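Local coordinates for peptidoglycan-recognition protein SA (Drosophila melanogaster, PDB 1SXR) that binds peptidoglycan of Gram-positive bacteria and activates the Toll pathway of innate immunity upstream of the enzyme that activates Spätzle, at residues 118-122 with 123-127; 161-164 with 165-169. One frame throughout, in Å; residues are numbered along the deposited sequence.

Contact 1. Residues 118-122 with 123-127; sequences KLPSD and AALQA
Ser-121 is the N-cap of helix 122-137, and its hydroxyl reaches forward into the first turn: Ser-121 OG accepts from Ala-124 N at 2.9 Å, with an N-H...O angle of 155°. With chi1 at 72°, OG sits between the backbone N and the carbonyl carbon, which brings it to the Ala-124 amide. The same oxygen is hydrogen-bonded to Asn-82 O, so the cap ties the helix start to another part of the chain. Two backbone bonds then open the helix. Leu-125 N reaches Ser-121 O at 3.0 Å, and Gln-126 N reaches Asp-122 O at 2.9 Å.

The apolar contacts lie beside this turn. The ring of Pro-120 and the side chain of Leu-125 cross at about a right angle, with Leu-125 CD2 4.1 Å from Pro-120 CG and about as far from CB and CD. Leu-125 CD1 lies instead over the backbone, 3.7 Å from Pro-120 O. The methyl of Ala-124 packs against the proline ring, its CB 3.9 Å from Pro-120 CB, and also approaches the serine hydroxyl. Leu-119 adds a looser touch, its CD1 4.4 Å from Leu-125 CD1. Beyond the two segments, Phe-111 of strand 106-111 packs against Pro-120, Ala-124 and Leu-125 alike.

The pairing of a hydroxyl cap with an apolar contact from the residue before it to the fourth residue after it is a hydrophobic staple. Here polar and apolar groups divide the work: Ser-121 supplies acceptors for two amides of the first turn, while Pro-120 and Leu-125 pack against each other and against Phe-111 of the sheet, an arrangement consistent with a well-defined helix start.

Contact 2. Residues 161-164 with 165-169; sequences LTLY and NEIQE
Leu-161 O accepts from Asn-165 N, Thr-162 O from Glu-166 N, Leu-163 O from Ile-167 N and Tyr-164 O from Gln-168 N, four successive i to i+4 bonds. The longest of them, Glu-166 N to Thr-162 O, measures 3.3 Å. The Tyr-164 ring carries most of the side-chain contact. Gln-168 NE2 stands 3.1 Å above the ring plane, over its centre, with the amide plane inclined 52° to the ring. Gln-168 CG makes a CH-pi contact with the same ring, 4.2 Å from its centroid. Chi1 of Gln-168 at -73° sets CG beside the backbone N, and the chain then runs out extended to bring the amide over the tyrosine. This short helix, 161-167, flanks the sheet of the amidase-like PGRP fold: Tyr-164 and Ile-167 both touch Ala-149 of the edge strand 145-149, and Trp-173 packs on Tyr-164 and Gln-168. At the ring edge, Ile-167 CG1 lies 4.1 Å from Tyr-164 CD1, while the other branch, Ile-167 CG2, meets Leu-163 CD1 at 4.0 Å. On the exposed side, the Asn-165 side chain slants across Leu-161, with Asn-165 ND2 3.9 Å from Leu-161 CG.

Contact 1 comes first along the chain, at the start of helix 122-137; contact 2 follows on the short helix 161-167. Between them the chain runs the rest of helix 122-137 and strands 141-142 and 145-149. Their centres are 12 Å apart, on the same side of the chain's centre, and they touch directly. Leu-119 CD2 lies 3.4 Å from Thr-162 O and 3.6 Å from Glu-166 CB, and Pro-120 CD meets Leu-163 CD1 at 3.8 Å. The loop leading into the longer helix thus packs on the shorter one, joining two helical elements of the peptidoglycan-binding domain through side-chain packing, with one leucine methyl resting on a backbone carbonyl.

Contact 1. Residues 118-122 with 123-127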
# COMPACT_ATOMS: atom_id res chain seq x y z
N LYS A 118 -8.33 -16.02 -0.87
CA LYS A 118 -8.01 -16.05 -2.29
C LYS A 118 -6.90 -15.05 -2.55
O LYS A 118 -6.60 -14.23 -1.69
CB LYS A 118 -9.23 -15.65 -3.12
CG LYS A 118 -9.67 -14.19 -2.89
CD LYS A 118 -10.90 -13.79 -3.70
CE LYS A 118 -11.12 -12.26 -3.61
NZ LYS A 118 -12.46 -11.84 -4.10
N LEU A 119 -6.32 -15.12 -3.74
CA LEU A 119 -5.27 -14.19 -4.13
C LEU A 119 -5.84 -13.06 -4.97
O LEU A 119 -6.89 -13.22 -5.61
CB LEU A 119 -4.20 -14.91 -4.96
CG LEU A 119 -3.24 -15.85 -4.26
CD1 LEU A 119 -2.31 -16.45 -5.30
CD2 LEU A 119 -2.44 -15.10 -3.20
N PRO A 120 -5.15 -11.92 -5.00
CA PRO A 120 -5.44 -10.90 -6.00
C PRO A 120 -5.26 -11.48 -7.41
O PRO A 120 -4.60 -12.52 -7.56
CB PRO A 120 -4.38 -9.82 -5.74
CG PRO A 120 -4.05 -10.00 -4.27
CD PRO A 120 -4.05 -11.52 -4.10
N SER A 121 -5.81 -10.80 -8.40
CA SER A 121 -5.67 -11.22 -9.80
C SER A 121 -4.20 -11.28 -10.24
O SER A 121 -3.34 -10.64 -9.64
CB SER A 121 -6.39 -10.25 -10.71
OG SER A 121 -5.68 -9.01 -10.77
N ASP A 122 -3.92 -12.03 -11.29
CA ASP A 122 -2.56 -12.05 -11.80
C ASP A 122 -2.10 -10.65 -12.16
O ASP A 122 -0.94 -10.28 -11.92
CB ASP A 122 -2.47 -12.94 -13.04
CG ASP A 122 -2.47 -14.42 -12.72
OD1 ASP A 122 -2.42 -14.80 -11.53
OD2 ASP A 122 -2.51 -15.27 -13.62
N ALA A 123 -3.02 -9.86 -12.73
CA ALA A 123 -2.69 -8.49 -13.14
C ALA A 123 -2.30 -7.66 -11.92
O ALA A 123 -1.34 -6.90 -11.97
CB ALA A 123 -3.85 -7.88 -13.86
N ALA A 124 -3.03 -7.83 -10.82
CA ALA A 124 -2.71 -7.07 -9.60
C ALA A 124 -1.35 -7.45 -9.02
O ALA A 124 -0.55 -6.59 -8.66
CB ALA A 124 -3.83 -7.20 -8.55
N LEU A 125 -1.08 -8.75 -8.95
CA LEU A 125 0.20 -9.22 -8.44
C LEU A 125 1.36 -8.73 -9.30
O LEU A 125 2.36 -8.29 -8.78
CB LEU A 125 0.21 -10.75 -8.32
CG LEU A 125 -0.80 -11.33 -7.33
CD1 LEU A 125 -0.90 -12.86 -7.41
CD2 LEU A 125 -0.43 -10.92 -5.90
N GLN A 126 1.21 -8.78 -10.62
CA GLN A 126 2.28 -8.33 -11.50
C GLN A 126 2.47 -6.81 -11.37
O GLN A 126 3.60 -6.31 -11.42
CB GLN A 126 2.02 -8.73 -12.95
CG GLN A 126 3.17 -8.42 -13.88
CD GLN A 126 4.43 -9.20 -13.53
OE1 GLN A 126 4.39 -10.43 -13.41
NE2 GLN A 126 5.55 -8.50 -13.39
N ALA A 127 1.37 -6.09 -11.19
CA ALA A 127 1.45 -4.64 -11.01
C ALA A 127 2.25 -4.26 -9.75
O ALA A 127 3.02 -3.31 -9.76
CB ALA A 127 0.04 -3.99 -10.98

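Contact 2. Residues 161-164 with 165-169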
# COMPACT_ATOMS: atom_id res chain seq x y z
N LEU A 161 -4.33 -14.22 5.06
CA LEU A 161 -3.43 -15.38 5.06
C LEU A 161 -3.02 -15.86 3.67
O LEU A 161 -1.85 -16.17 3.44
CB LEU A 161 -4.07 -16.55 5.81
CG LEU A 161 -3.15 -17.76 5.98
CD1 LEU A 161 -1.84 -17.34 6.63
CD2 LEU A 161 -3.86 -18.84 6.81
N THR A 162 -3.96 -15.94 2.74
CA THR A 162 -3.64 -16.45 1.41
C THR A 162 -2.64 -15.54 0.69
O THR A 162 -1.69 -15.99 0.03
CB THR A 162 -4.90 -16.64 0.59
OG1 THR A 162 -5.68 -17.70 1.18
CG2 THR A 162 -4.56 -17.16 -0.81
N LEU A 163 -2.84 -14.24 0.84
CA LEU A 163 -1.93 -13.30 0.21
C LEU A 163 -0.56 -13.26 0.94
O LEU A 163 0.49 -13.14 0.30
CB LEU A 163 -2.59 -11.93 0.12
CG LEU A 163 -1.76 -10.77 -0.45
CD1 LEU A 163 -1.06 -11.12 -1.77
CD2 LEU A 163 -2.65 -9.54 -0.62
N TYR A 164 -0.58 -13.37 2.26
CA TYR A 164 0.64 -13.42 3.06
C TYR A 164 1.48 -14.61 2.61
O TYR A 164 2.70 -14.47 2.43
CB TYR A 164 0.32 -13.54 4.53
CG TYR A 164 1.53 -13.62 5.43
CD1 TYR A 164 2.68 -12.89 5.15
CD2 TYR A 164 1.51 -14.40 6.57
CE1 TYR A 164 3.80 -12.97 6.00
CE2 TYR A 164 2.61 -14.47 7.42
CZ TYR A 164 3.75 -13.76 7.12
OH TYR A 164 4.83 -13.84 7.96
N ASN A 165 0.83 -15.76 2.41
CA ASN A 165 1.57 -16.93 1.94
C ASN A 165 2.24 -16.70 0.59
O ASN A 165 3.34 -17.21 0.36
CB ASN A 165 0.68 -18.18 1.90
CG ASN A 165 0.34 -18.68 3.29
OD1 ASN A 165 1.06 -18.40 4.25
ND2 ASN A 165 -0.77 -19.42 3.40
N GLU A 166 1.58 -15.95 -0.29
CA GLU A 166 2.17 -15.59 -1.57
C GLU A 166 3.39 -14.67 -1.42
O GLU A 166 4.45 -14.97 -1.97
CB GLU A 166 1.10 -14.99 -2.51
CG GLU A 166 1.61 -14.36 -3.80
CD GLU A 166 2.20 -15.36 -4.80
OE1 GLU A 166 1.82 -16.56 -4.77
OE2 GLU A 166 3.04 -14.95 -5.62
N ILE A 167 3.26 -13.56 -0.70
CA ILE A 167 4.39 -12.63 -0.63
C ILE A 167 5.62 -13.22 0.08
O ILE A 167 6.75 -12.79 -0.15
CB ILE A 167 3.98 -11.27 -0.02
CG1 ILE A 167 3.67 -11.41 1.46
CG2 ILE A 167 2.78 -10.67 -0.76
CD1 ILE A 167 3.51 -10.08 2.16
N GLN A 168 5.41 -14.22 0.92
CA GLN A 168 6.56 -14.89 1.55
C GLN A 168 7.50 -15.52 0.52
O GLN A 168 8.67 -15.77 0.80
CB GLN A 168 6.10 -15.97 2.50
CG GLN A 168 5.51 -15.47 3.78
CD GLN A 168 4.98 -16.60 4.62
OE1 GLN A 168 5.65 -17.61 4.80
NE2 GLN A 168 3.76 -16.45 5.13
N GLU A 169 6.98 -15.79 -0.67
CA GLU A 169 7.80 -16.39 -1.72
C GLU A 169 8.46 -15.35 -2.62
O GLU A 169 9.18 -15.70 -3.57
CB GLU A 169 6.96 -17.36 -2.55
CG GLU A 169 6.21 -18.37 -1.70
CD GLU A 169 7.14 -19.30 -0.94
OE1 GLU A 169 8.23 -19.60 -1.47
OE2 GLU A 169 6.79 -19.72 0.19